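Local coordinates for EDTA monooxygenase (EDTA-degrading bacterium BNC1, PDB 5DQP), which probably uses reduced FMN, supplied by a partner flavin reductase, and molecular oxygen to oxidise EDTA as a step in its breakdown, at residues Gly91-Ser96 with Gly118-Asn123; Asp74-Ala79 with Arg107-Val112; His158-Ser163 with Met183-Glu188; Leu101-Ala106 with Pro197-Leu202. All blocks are in the same frame, centred on the assembly; numbering follows the deposited sequence.

Contact 1 of 4, residues Gly91-Ser96 with Gly118-Asn123; sequences GIVTAS and GRIGWN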
loop_
_atom_site.group_PDB
_atom_site.type_symbol
_atom_site.label_atom_id
_atom_site.label_comp_id
_atom_site.label_asym_id
_atom_site.label_seq_id
_atom_site.Cartn_x
_atom_site.Cartn_y
_atom_site.Cartn_z
ATOM N N GLY A 91 12.382 3.792 2.797
ATOM C CA GLY A 91 11.276 3.520 3.685
ATOM C C GLY A 91 11.240 2.049 4.019
ATOM O O GLY A 91 11.577 1.212 3.184
ATOM N N ILE A 92 10.860 1.728 5.250
ATOM C CA ILE A 92 10.763 0.359 5.723
ATOM C C ILE A 92 9.360 0.199 6.261
ATOM O O ILE A 92 8.957 0.945 7.160
ATOM C CB ILE A 92 11.802 0.058 6.818
ATOM C CG1 ILE A 92 13.233 0.233 6.252
ATOM C CG2 ILE A 92 11.548 -1.319 7.448
ATOM C CD1 ILE A 92 14.323 0.423 7.344
ATOM N N VAL A 93 8.620 -0.766 5.726
ATOM C CA VAL A 93 7.226 -0.975 6.097
ATOM C C VAL A 93 7.054 -2.335 6.772
ATOM O O VAL A 93 7.668 -3.334 6.377
ATOM C CB VAL A 93 6.312 -0.818 4.868
ATOM C CG1 VAL A 93 6.495 0.589 4.291
ATOM C CG2 VAL A 93 6.648 -1.831 3.806
ATOM N N THR A 94 6.230 -2.359 7.811
ATOM C CA THR A 94 5.920 -3.579 8.536
ATOM C C THR A 94 4.745 -4.296 7.891
ATOM O O THR A 94 3.695 -3.686 7.657
ATOM C CB THR A 94 5.585 -3.259 9.995
ATOM O OG1 THR A 94 6.715 -2.661 10.615
ATOM C CG2 THR A 94 5.181 -4.524 10.760
ATOM N N ALA A 95 4.901 -5.599 7.650
ATOM C CA ALA A 95 3.727 -6.409 7.352
ATOM C C ALA A 95 3.931 -7.826 7.884
ATOM O O ALA A 95 5.051 -8.342 7.898
ATOM C CB ALA A 95 3.427 -6.429 5.853
ATOM N N SER A 96 2.826 -8.456 8.280
ATOM C CA SER A 96 2.847 -9.713 9.017
ATOM C C SER A 96 2.934 -10.926 8.092
ATOM O O SER A 96 2.284 -10.981 7.050
ATOM C CB SER A 96 1.583 -9.827 9.872
ATOM O OG SER A 96 1.526 -11.080 10.545
ATOM N N GLY A 118 13.650 1.747 -5.891
ATOM C CA GLY A 118 14.445 0.857 -5.052
ATOM C C GLY A 118 14.617 1.338 -3.631
ATOM O O GLY A 118 15.626 1.010 -2.975
ATOM N N ARG A 119 13.658 2.105 -3.125
ATOM C CA ARG A 119 13.797 2.747 -1.833
ATOM C C ARG A 119 13.040 2.071 -0.685
ATOM O O ARG A 119 13.084 2.593 0.422
ATOM C CB ARG A 119 13.378 4.228 -1.949
ATOM C CG ARG A 119 14.388 5.083 -2.751
ATOM C CD ARG A 119 13.672 6.148 -3.513
ATOM N NE ARG A 119 13.197 7.081 -2.554
ATOM C CZ ARG A 119 12.141 7.862 -2.676
ATOM N NH1 ARG A 119 11.377 7.861 -3.772
ATOM N NH2 ARG A 119 11.874 8.653 -1.651
ATOM N N ILE A 120 12.365 0.933 -0.885
ATOM C CA ILE A 120 11.444 0.390 0.123
ATOM C C ILE A 120 11.923 -0.980 0.614
ATOM O O ILE A 120 12.143 -1.886 -0.193
ATOM C CB ILE A 120 10.003 0.275 -0.423
ATOM C CG1 ILE A 120 9.438 1.645 -0.820
ATOM C CG2 ILE A 120 9.084 -0.421 0.593
ATOM C CD1 ILE A 120 9.363 2.634 0.283
ATOM N N GLY A 121 12.042 -1.141 1.937
ATOM C CA GLY A 121 12.245 -2.435 2.555
ATOM C C GLY A 121 11.007 -2.932 3.317
ATOM O O GLY A 121 9.991 -2.245 3.453
ATOM N N TRP A 122 11.117 -4.155 3.832
ATOM C CA TRP A 122 10.000 -4.826 4.482
ATOM C C TRP A 122 10.449 -5.384 5.826
ATOM O O TRP A 122 11.340 -6.234 5.879
ATOM C CB TRP A 122 9.444 -5.932 3.587
ATOM C CG TRP A 122 8.450 -6.867 4.229
ATOM C CD1 TRP A 122 7.446 -6.544 5.091
ATOM C CD2 TRP A 122 8.392 -8.295 4.062
ATOM N NE1 TRP A 122 6.755 -7.677 5.467
ATOM C CE2 TRP A 122 7.320 -8.765 4.850
ATOM C CE3 TRP A 122 9.141 -9.213 3.322
ATOM C CZ2 TRP A 122 6.980 -10.113 4.918
ATOM C CZ3 TRP A 122 8.807 -10.551 3.386
ATOM C CH2 TRP A 122 7.738 -10.993 4.181
ATOM N N ASN A 123 9.836 -4.896 6.905
ATOM C CA ASN A 123 10.013 -5.447 8.250
ATOM C C ASN A 123 9.042 -6.615 8.391
ATOM O O ASN A 123 7.842 -6.418 8.556
ATOM C CB ASN A 123 9.756 -4.358 9.303
ATOM C CG ASN A 123 9.747 -4.907 10.728
ATOM O OD1 ASN A 123 9.037 -4.410 11.599
ATOM N ND2 ASN A 123 10.543 -5.926 10.964
#
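R119 opens the pairing with its carbonyl: R119 O receives G91 N at 2.8 Å, while its guanidinium runs off the other way to V86 O and I89 O. I120 follows, its CA edging up to G91 O, its CD1 near G91 CA, and its CG2 looking across to V93 CG2 at 4.3 Å. At G121 the two chains grip each other twice. G121 N donates to G91 O at 2.7 Å, nearly along the C=O axis, and G121 O takes V93 N at 3.0 Å, here from well above the carbonyl plane. This is parallel strand pairing in a beta-alpha-beta unit of the TIM-barrel luciferase-like fold, strand 90-96 connecting through helix 102-115 to strand 120-125; the short strand axes cross at -33°, the twist of a barrel wall. W122 lies on the same face of the sheet as V93 and I120. Its CG stands anti to the backbone N (chi1 169°), which sends the indole forward along the neighbouring strand until NE1 donates to A95 O at 3.0 Å; the oxygen sits a little out of the ring plane, and A95 CB packs beside the same NE1. On the opposite face, N123 lies alongside T94, both side chains pointing the same way, with N123 OD1 3.1 Å from T94 OG1. The stronger polar partner of that hydroxyl is L55 O, and T94 is a predicted FMN ligand. The backbone of N123 continues the alternation, N123 N donating to V93 O at 2.7 Å and N123 O accepting from A95 N.

Contact 2 of 4, residues Asp74-Ala79 with Arg107-Val112; sequences DPIVLA and RQIASV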
loop_
_atom_site.group_PDB
_atom_site.type_symbol
_atom_site.label_atom_id
_atom_site.label_comp_id
_atom_site.label_asym_id
_atom_site.label_seq_id
_atom_site.Cartn_x
_atom_site.Cartn_y
_atom_site.Cartn_z
ATOM N N ASP A 74 -2.594 1.757 6.557
ATOM C CA ASP A 74 -1.781 0.671 6.027
ATOM C C ASP A 74 -0.408 1.206 5.639
ATOM O O ASP A 74 -0.319 2.235 4.955
ATOM C CB ASP A 74 -2.426 0.015 4.810
ATOM C CG ASP A 74 -1.609 -1.174 4.307
ATOM O OD1 ASP A 74 -0.644 -0.941 3.543
ATOM O OD2 ASP A 74 -1.903 -2.328 4.702
ATOM N N PRO A 75 0.668 0.550 6.041
ATOM C CA PRO A 75 2.005 1.133 5.854
ATOM C C PRO A 75 2.504 1.045 4.422
ATOM O O PRO A 75 3.244 1.928 3.987
ATOM C CB PRO A 75 2.882 0.314 6.813
ATOM C CG PRO A 75 2.144 -0.954 7.017
ATOM C CD PRO A 75 0.688 -0.584 6.984
ATOM N N ILE A 76 2.122 0.000 3.685
ATOM C CA ILE A 76 2.509 -0.098 2.275
ATOM C C ILE A 76 1.901 1.059 1.486
ATOM O O ILE A 76 2.592 1.732 0.711
ATOM C CB ILE A 76 2.099 -1.472 1.695
ATOM C CG1 ILE A 76 2.691 -2.621 2.535
ATOM C CG2 ILE A 76 2.591 -1.635 0.271
ATOM C CD1 ILE A 76 2.291 -4.052 2.060
ATOM N N VAL A 77 0.605 1.335 1.706
ATOM C CA VAL A 77 -0.080 2.465 1.056
ATOM C C VAL A 77 0.569 3.795 1.437
ATOM O O VAL A 77 0.905 4.617 0.570
ATOM C CB VAL A 77 -1.577 2.438 1.428
ATOM C CG1 VAL A 77 -2.287 3.750 1.114
ATOM C CG2 VAL A 77 -2.258 1.251 0.767
ATOM N N LEU A 78 0.765 4.028 2.744
ATOM C CA LEU A 78 1.421 5.260 3.187
ATOM C C LEU A 78 2.816 5.399 2.570
ATOM O O LEU A 78 3.173 6.465 2.058
ATOM C CB LEU A 78 1.477 5.305 4.729
ATOM C CG LEU A 78 1.887 6.586 5.448
ATOM C CD1 LEU A 78 1.206 7.810 4.839
ATOM C CD2 LEU A 78 1.620 6.487 6.973
ATOM N N ALA A 79 3.629 4.337 2.599
ATOM C CA ALA A 79 4.972 4.460 2.034
ATOM C C ALA A 79 4.941 4.744 0.525
ATOM O O ALA A 79 5.827 5.433 -0.003
ATOM C CB ALA A 79 5.772 3.197 2.327
ATOM N N ARG A 107 4.090 -9.041 -4.148
ATOM C CA ARG A 107 3.773 -8.151 -5.247
ATOM C C ARG A 107 3.649 -6.697 -4.789
ATOM O O ARG A 107 4.055 -5.773 -5.505
ATOM C CB ARG A 107 2.482 -8.651 -5.879
ATOM C CG ARG A 107 1.688 -7.626 -6.558
ATOM C CD ARG A 107 0.455 -8.235 -7.173
ATOM N NE ARG A 107 0.239 -7.616 -8.466
ATOM C CZ ARG A 107 -0.953 -7.346 -8.971
ATOM N NH1 ARG A 107 -1.033 -6.785 -10.163
ATOM N NH2 ARG A 107 -2.056 -7.636 -8.287
ATOM N N GLN A 108 3.111 -6.475 -3.590
ATOM C CA GLN A 108 2.931 -5.109 -3.117
ATOM C C GLN A 108 4.250 -4.498 -2.635
ATOM O O GLN A 108 4.549 -3.343 -2.953
ATOM C CB GLN A 108 1.858 -5.088 -2.031
ATOM C CG GLN A 108 0.462 -5.267 -2.588
ATOM C CD GLN A 108 -0.608 -5.089 -1.520
ATOM O OE1 GLN A 108 -0.331 -5.247 -0.334
ATOM N NE2 GLN A 108 -1.832 -4.758 -1.936
ATOM N N ILE A 109 5.074 -5.258 -1.917
ATOM C CA ILE A 109 6.402 -4.743 -1.566
ATOM C C ILE A 109 7.257 -4.550 -2.823
ATOM O O ILE A 109 8.003 -3.572 -2.937
ATOM C CB ILE A 109 7.104 -5.672 -0.557
ATOM C CG1 ILE A 109 6.254 -5.851 0.709
ATOM C CG2 ILE A 109 8.548 -5.175 -0.248
ATOM C CD1 ILE A 109 6.036 -4.588 1.504
ATOM N N ALA A 110 7.192 -5.491 -3.764
ATOM C CA ALA A 110 8.008 -5.371 -4.973
ATOM C C ALA A 110 7.549 -4.204 -5.828
ATOM O O ALA A 110 8.372 -3.527 -6.457
ATOM C CB ALA A 110 7.970 -6.671 -5.780
ATOM N N SER A 111 6.241 -3.940 -5.852
ATOM C CA SER A 111 5.738 -2.796 -6.596
ATOM C C SER A 111 6.226 -1.500 -5.982
ATOM O O SER A 111 6.644 -0.589 -6.699
ATOM C CB SER A 111 4.202 -2.783 -6.635
ATOM O OG SER A 111 3.655 -3.957 -7.191
ATOM N N VAL A 112 6.120 -1.366 -4.655
ATOM C CA VAL A 112 6.433 -0.073 -4.086
ATOM C C VAL A 112 7.928 0.154 -4.166
ATOM O O VAL A 112 8.386 1.292 -4.357
ATOM C CB VAL A 112 5.881 0.069 -2.648
ATOM C CG1 VAL A 112 6.683 -0.771 -1.643
ATOM C CG2 VAL A 112 5.851 1.539 -2.252
#
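The carboxamide of Q108 offers I76 its oxygen end: I76 CD1 stops 3.7 Å from Q108 OE1, the two side chains crossing at about a right angle. Beyond I76 that amide belongs to the dimer, paired with Q108 of the second subunit. The carboxylate of D74 is the other flat group of note. D74 OD1 turns back as N-cap and receives V77 N at 3.2 Å on its anti lone pair; the oxygen also takes a weak bond from I76 N, while D74 OD2 accepts NE2 of Q108 of the second subunit. The guanidinium of R107 points off the helix pair and forms a salt bridge with D57 of that subunit, a predicted FMN ligand there. The middle of the contact is apolar. I76 CG1 is anti to its carbonyl carbon (chi1 -55°), and the extended chain carries CD1 out between Q108 and I109, where it meets I109 CD1 at 3.8 Å. Helices 75-85 and 102-115 are successive helices of the outer layer of the TIM barrel; their short axes run nearly parallel at 12°, with a closest approach of 10.4 Å, and beneath them V93 of strand 90-96 touches both A79 and I109. One turn on, the contact thins: V112 CG2 sits 4.4 Å from I76 O and 4.3 Å from A79 C. Within the second helix R107 O accepts the backbone bond from S111 N, and S111 OG accepts from D74 N of the second subunit.

Contact 3 of 4, residues His158-Ser163 with Met183-Glu188; sequences HGLWNS and MPINHE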
loop_
_atom_site.group_PDB
_atom_site.type_symbol
_atom_site.label_atom_id
_atom_site.label_comp_id
_atom_site.label_asym_id
_atom_site.label_seq_id
_atom_site.Cartn_x
_atom_site.Cartn_y
_atom_site.Cartn_z
ATOM N N HIS A 158 10.785 -14.693 -1.379
ATOM C CA HIS A 158 12.041 -14.572 -2.118
ATOM C C HIS A 158 11.966 -15.309 -3.449
ATOM O O HIS A 158 12.439 -14.806 -4.479
ATOM C CB HIS A 158 13.220 -15.071 -1.280
ATOM C CG HIS A 158 13.813 -14.009 -0.405
ATOM N ND1 HIS A 158 14.635 -13.018 -0.897
ATOM C CD2 HIS A 158 13.664 -13.753 0.916
ATOM C CE1 HIS A 158 14.989 -12.213 0.089
ATOM N NE2 HIS A 158 14.407 -12.633 1.198
ATOM N N GLY A 159 11.347 -16.494 -3.453
ATOM C CA GLY A 159 11.126 -17.200 -4.703
ATOM C C GLY A 159 10.325 -16.390 -5.707
ATOM O O GLY A 159 10.663 -16.350 -6.890
ATOM N N LEU A 160 9.272 -15.708 -5.244
ATOM C CA LEU A 160 8.474 -14.866 -6.136
ATOM C C LEU A 160 9.275 -13.692 -6.672
ATOM O O LEU A 160 9.193 -13.361 -7.863
ATOM C CB LEU A 160 7.220 -14.367 -5.416
ATOM C CG LEU A 160 6.204 -15.487 -5.215
ATOM C CD1 LEU A 160 5.030 -15.049 -4.352
ATOM C CD2 LEU A 160 5.711 -15.977 -6.589
ATOM N N TRP A 161 10.013 -13.008 -5.803
ATOM C CA TRP A 161 10.821 -11.893 -6.274
ATOM C C TRP A 161 11.758 -12.312 -7.405
ATOM O O TRP A 161 11.981 -11.545 -8.344
ATOM C CB TRP A 161 11.598 -11.284 -5.110
ATOM C CG TRP A 161 10.718 -10.457 -4.217
ATOM C CD1 TRP A 161 9.514 -9.881 -4.541
ATOM C CD2 TRP A 161 10.949 -10.155 -2.841
ATOM N NE1 TRP A 161 8.995 -9.211 -3.447
ATOM C CE2 TRP A 161 9.853 -9.376 -2.390
ATOM C CE3 TRP A 161 11.974 -10.467 -1.944
ATOM C CZ2 TRP A 161 9.770 -8.895 -1.089
ATOM C CZ3 TRP A 161 11.883 -9.999 -0.653
ATOM C CH2 TRP A 161 10.793 -9.212 -0.241
ATOM N N ASN A 162 12.292 -13.534 -7.355
ATOM C CA ASN A 162 13.267 -13.945 -8.357
ATOM C C ASN A 162 12.649 -14.561 -9.584
ATOM O O ASN A 162 13.392 -14.892 -10.506
ATOM C CB ASN A 162 14.273 -14.926 -7.760
ATOM C CG ASN A 162 15.195 -14.250 -6.788
ATOM O OD1 ASN A 162 15.511 -13.073 -6.945
ATOM N ND2 ASN A 162 15.616 -14.974 -5.767
ATOM N N SER A 163 11.320 -14.724 -9.622
ATOM C CA SER A 163 10.674 -15.527 -10.652
ATOM C C SER A 163 10.454 -14.778 -11.967
ATOM O O SER A 163 10.074 -15.421 -12.955
ATOM C CB SER A 163 9.328 -16.069 -10.146
ATOM O OG SER A 163 8.364 -15.022 -10.031
ATOM N N MET A 183 10.120 -17.764 -14.547
ATOM C CA MET A 183 10.056 -19.149 -14.104
ATOM C C MET A 183 9.157 -19.276 -12.881
ATOM O O MET A 183 9.436 -18.657 -11.841
ATOM C CB MET A 183 11.459 -19.670 -13.789
ATOM C CG MET A 183 11.505 -21.166 -13.513
ATOM S SD MET A 183 13.026 -21.651 -12.679
ATOM C CE MET A 183 12.688 -23.369 -12.282
ATOM N N PRO A 184 8.092 -20.082 -12.958
ATOM C CA PRO A 184 7.245 -20.298 -11.783
ATOM C C PRO A 184 8.031 -20.949 -10.658
ATOM O O PRO A 184 9.091 -21.536 -10.867
ATOM C CB PRO A 184 6.150 -21.226 -12.301
ATOM C CG PRO A 184 6.795 -21.938 -13.446
ATOM C CD PRO A 184 7.691 -20.943 -14.088
ATOM N N ILE A 185 7.520 -20.805 -9.435
ATOM C CA ILE A 185 8.167 -21.447 -8.293
ATOM C C ILE A 185 7.521 -22.781 -7.945
ATOM O O ILE A 185 8.191 -23.636 -7.351
ATOM C CB ILE A 185 8.196 -20.543 -7.038
ATOM C CG1 ILE A 185 6.773 -20.259 -6.547
ATOM C CG2 ILE A 185 8.984 -19.269 -7.314
ATOM C CD1 ILE A 185 6.694 -19.426 -5.248
ATOM N N ASN A 186 6.260 -22.990 -8.296
ATOM C CA ASN A 186 5.549 -24.229 -7.978
ATOM C C ASN A 186 5.859 -24.666 -6.558
ATOM O O ASN A 186 6.263 -25.794 -6.299
ATOM C CB ASN A 186 5.873 -25.346 -8.975
ATOM C CG ASN A 186 5.451 -25.001 -10.398
ATOM O OD1 ASN A 186 4.486 -24.259 -10.612
ATOM N ND2 ASN A 186 6.172 -25.531 -11.377
ATOM N N HIS A 187 5.672 -23.739 -5.626
ATOM C CA HIS A 187 5.891 -24.035 -4.222
ATOM C C HIS A 187 4.690 -24.774 -3.653
ATOM O O HIS A 187 3.534 -24.417 -3.912
ATOM C CB HIS A 187 6.131 -22.749 -3.426
ATOM C CG HIS A 187 6.166 -22.978 -1.952
ATOM N ND1 HIS A 187 7.312 -23.350 -1.290
ATOM C CD2 HIS A 187 5.180 -22.965 -1.024
ATOM C CE1 HIS A 187 7.041 -23.527 -0.010
ATOM N NE2 HIS A 187 5.755 -23.298 0.180
ATOM N N GLU A 188 4.967 -25.819 -2.882
ATOM C CA GLU A 188 3.935 -26.476 -2.087
ATOM C C GLU A 188 4.575 -26.904 -0.777
ATOM O O GLU A 188 5.419 -27.802 -0.764
ATOM C CB GLU A 188 3.319 -27.672 -2.812
ATOM C CG GLU A 188 2.209 -28.327 -1.987
ATOM C CD GLU A 188 1.193 -29.097 -2.824
ATOM O OE1 GLU A 188 1.465 -29.359 -4.021
ATOM O OE2 GLU A 188 0.118 -29.441 -2.274
#
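I185 presses two of its branches against the end of helix 143-161. CG2 drops onto the bare backbone of G159, 3.4 Å from G159 O, where the missing side chain lets it close in on the helix itself. CD1 reaches further, meeting L160 CD2 at 3.8 Å and running across the leucine at about a right angle. With CG1 between the backbone N and the carbonyl carbon (chi1 64°), I185 CG2 lies anti to the carbonyl carbon and faces G159, while CG1 carries CD1 to L160. L160 O is held by both S163 N and S163 OG, the hydroxyl at 2.9 Å; S163 OG also links the helix end to the loop at L198, through L198 N. Only one bond bridges the two segments, and it is nearly straight: M183 N to S163 O, 2.8 Å with an angle at the proton of 169°. Beside it S163 CB comes to 3.1 Å from M183 O. Past this bond the packing gives way to solvent. The long, extended thioether chain of M183 leads away from the helix, and M183 is exposed, while I185 itself is only partly covered. M183 N and S163 O sit next to the two-stranded antiparallel sheet 164-165/181-182 and appear to extend its pairing, placing this contact at the foot of the excursion between helix 143-161 and barrel strand 210-213, consistent with the insertions seen in luciferase-like TIM barrels.

Contact 4 of 4, residues Leu101-Ala106 with Pro197-Leu202; sequences LPYTLA and PLNVPL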
loop_
_atom_site.group_PDB
_atom_site.type_symbol
_atom_site.label_atom_id
_atom_site.label_comp_id
_atom_site.label_asym_id
_atom_site.label_seq_id
_atom_site.Cartn_x
_atom_site.Cartn_y
_atom_site.Cartn_z
ATOM N N LEU A 101 -1.408 -12.782 2.515
ATOM C CA LEU A 101 -1.214 -13.734 1.425
ATOM C C LEU A 101 0.150 -13.494 0.775
ATOM O O LEU A 101 0.437 -12.364 0.367
ATOM C CB LEU A 101 -2.326 -13.585 0.408
ATOM C CG LEU A 101 -3.684 -13.791 1.086
ATOM C CD1 LEU A 101 -4.828 -13.387 0.177
ATOM C CD2 LEU A 101 -3.825 -15.291 1.514
ATOM N N PRO A 102 1.007 -14.521 0.669
ATOM C CA PRO A 102 2.375 -14.302 0.149
ATOM C C PRO A 102 2.440 -13.692 -1.239
ATOM O O PRO A 102 3.382 -12.948 -1.548
ATOM C CB PRO A 102 2.985 -15.722 0.127
ATOM C CG PRO A 102 2.064 -16.587 0.865
ATOM C CD PRO A 102 0.714 -15.943 0.908
ATOM N N TYR A 103 1.529 -14.057 -2.133
ATOM C CA TYR A 103 1.648 -13.508 -3.476
ATOM C C TYR A 103 1.288 -12.031 -3.465
ATOM O O TYR A 103 1.980 -11.202 -4.074
ATOM C CB TYR A 103 0.773 -14.306 -4.440
ATOM C CG TYR A 103 1.012 -13.983 -5.893
ATOM C CD1 TYR A 103 0.324 -12.949 -6.505
ATOM C CD2 TYR A 103 1.913 -14.711 -6.648
ATOM C CE1 TYR A 103 0.529 -12.642 -7.821
ATOM C CE2 TYR A 103 2.130 -14.410 -7.963
ATOM C CZ TYR A 103 1.424 -13.366 -8.544
ATOM O OH TYR A 103 1.585 -13.026 -9.863
ATOM N N THR A 104 0.244 -11.679 -2.718
ATOM C CA THR A 104 -0.115 -10.280 -2.558
ATOM C C THR A 104 1.013 -9.487 -1.902
ATOM O O THR A 104 1.422 -8.436 -2.408
ATOM C CB THR A 104 -1.396 -10.179 -1.748
ATOM O OG1 THR A 104 -2.448 -10.826 -2.481
ATOM C CG2 THR A 104 -1.750 -8.718 -1.539
ATOM N N LEU A 105 1.550 -9.982 -0.793
ATOM C CA LEU A 105 2.612 -9.244 -0.112
ATOM C C LEU A 105 3.860 -9.117 -0.984
ATOM O O LEU A 105 4.447 -8.032 -1.087
ATOM C CB LEU A 105 2.949 -9.912 1.219
ATOM C CG LEU A 105 3.948 -9.126 2.071
ATOM C CD1 LEU A 105 3.688 -9.362 3.515
ATOM C CD2 LEU A 105 5.383 -9.558 1.719
ATOM N N ALA A 106 4.297 -10.219 -1.607
ATOM C CA ALA A 106 5.462 -10.157 -2.499
ATOM C C ALA A 106 5.278 -9.067 -3.557
ATOM O O ALA A 106 6.179 -8.256 -3.829
ATOM C CB ALA A 106 5.678 -11.525 -3.171
ATOM N N PRO A 197 4.658 -17.394 -11.758
ATOM C CA PRO A 197 5.558 -16.291 -11.389
ATOM C C PRO A 197 4.836 -15.056 -10.837
ATOM O O PRO A 197 3.617 -14.893 -11.001
ATOM C CB PRO A 197 6.254 -15.949 -12.713
ATOM C CG PRO A 197 5.288 -16.383 -13.774
ATOM C CD PRO A 197 4.608 -17.594 -13.225
ATOM N N LEU A 198 5.615 -14.210 -10.160
ATOM C CA LEU A 198 5.179 -12.880 -9.782
ATOM C C LEU A 198 5.074 -12.002 -11.019
ATOM O O LEU A 198 5.864 -12.132 -11.951
ATOM C CB LEU A 198 6.171 -12.262 -8.810
ATOM C CG LEU A 198 5.783 -11.052 -7.976
ATOM C CD1 LEU A 198 4.657 -11.445 -7.036
ATOM C CD2 LEU A 198 7.022 -10.572 -7.192
ATOM N N ASN A 199 4.086 -11.097 -11.021
ATOM C CA ASN A 199 3.910 -10.130 -12.098
ATOM C C ASN A 199 4.538 -8.764 -11.783
ATOM O O ASN A 199 4.048 -7.725 -12.232
ATOM C CB ASN A 199 2.426 -9.989 -12.443
ATOM C CG ASN A 199 1.602 -9.435 -11.299
ATOM O OD1 ASN A 199 2.043 -9.389 -10.151
ATOM N ND2 ASN A 199 0.383 -9.029 -11.608
ATOM N N VAL A 200 5.639 -8.744 -11.048
ATOM C CA VAL A 200 6.445 -7.542 -10.855
ATOM C C VAL A 200 7.877 -8.008 -11.045
ATOM O O VAL A 200 8.276 -8.990 -10.419
ATOM C CB VAL A 200 6.254 -6.912 -9.463
ATOM C CG1 VAL A 200 7.148 -5.670 -9.320
ATOM C CG2 VAL A 200 4.788 -6.575 -9.191
ATOM N N PRO A 201 8.679 -7.370 -11.890
ATOM C CA PRO A 201 9.999 -7.929 -12.200
ATOM C C PRO A 201 11.063 -7.543 -11.181
ATOM O O PRO A 201 11.022 -6.474 -10.569
ATOM C CB PRO A 201 10.313 -7.318 -13.568
ATOM C CG PRO A 201 9.692 -5.940 -13.433
ATOM C CD PRO A 201 8.413 -6.131 -12.648
ATOM N N LEU A 202 12.039 -8.437 -11.025
ATOM C CA LEU A 202 13.196 -8.157 -10.191
ATOM C C LEU A 202 13.951 -6.971 -10.778
ATOM O O LEU A 202 14.227 -6.955 -11.982
ATOM C CB LEU A 202 14.124 -9.367 -10.120
ATOM C CG LEU A 202 15.305 -9.345 -9.142
ATOM C CD1 LEU A 202 14.804 -9.259 -7.694
ATOM C CD2 LEU A 202 16.115 -10.593 -9.323
#
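Y103 swings its ring clear of its own helix because CG is trans to the backbone N (chi1 -169°), and chi2 of -88° turns one ring face toward L198 CD1. L198 answers with its own CG opposite the backbone N (chi1 -163°), which brings the isobutyl group back toward the helix. The result is a CH-pi contact: L198 CD1 lies over one face of the ring, 4.1 Å from its centroid and displaced toward the rim. The same methyl also touches A106 CB at 4.0 Å, and so fills the groove between residues one turn apart on the helix. At the far end of the ring the phenol is the polar anchor. Y103 OH donates to P197 O at 3.0 Å, meeting the oxygen in the carbonyl plane on a lone pair, and P197 O lies in the plane of the ring, at its edge; this fixes the loop just where it leaves the cis peptide bond that precedes P197. N199 follows close behind, with OD1 3.7 Å from Y103 OH, while its ND2 makes a weak bond to Q60 O of the second subunit. A106 O accepts a hydrogen bond from W161 NE1, which joins helix 102-115 directly to helix 143-161. The loop that leads from strand 193-194 to barrel strand 210-213 lies along both helices, L198 against A106 and W161, with Y136 and N135 of the second subunit reaching T104 and Y103 from outside.

In the fold
Helix 102-115 threads three of the contacts: it connects the strands of contact 1, and contacts 2 and 4, centres about 12 Å apart, lie along it. Contacts 1 and 2 are about 8 Å apart, centre to centre, with I120 CG2 against V112 CG1 at 3.3 Å. Contacts 3 and 4, about 9 Å apart between centres, lie on the same side of the chain's centre and meet through W161 NE1 and A106 O, and W122 of contact 1 meets W161 of contact 3. The predicted FMN site lies by contact 1, which holds T94; the N123 side chain is about 3 Å from a bound PE4 molecule, probably from the crystallisation liquor. Contacts 2 and 4 both touch the second subunit.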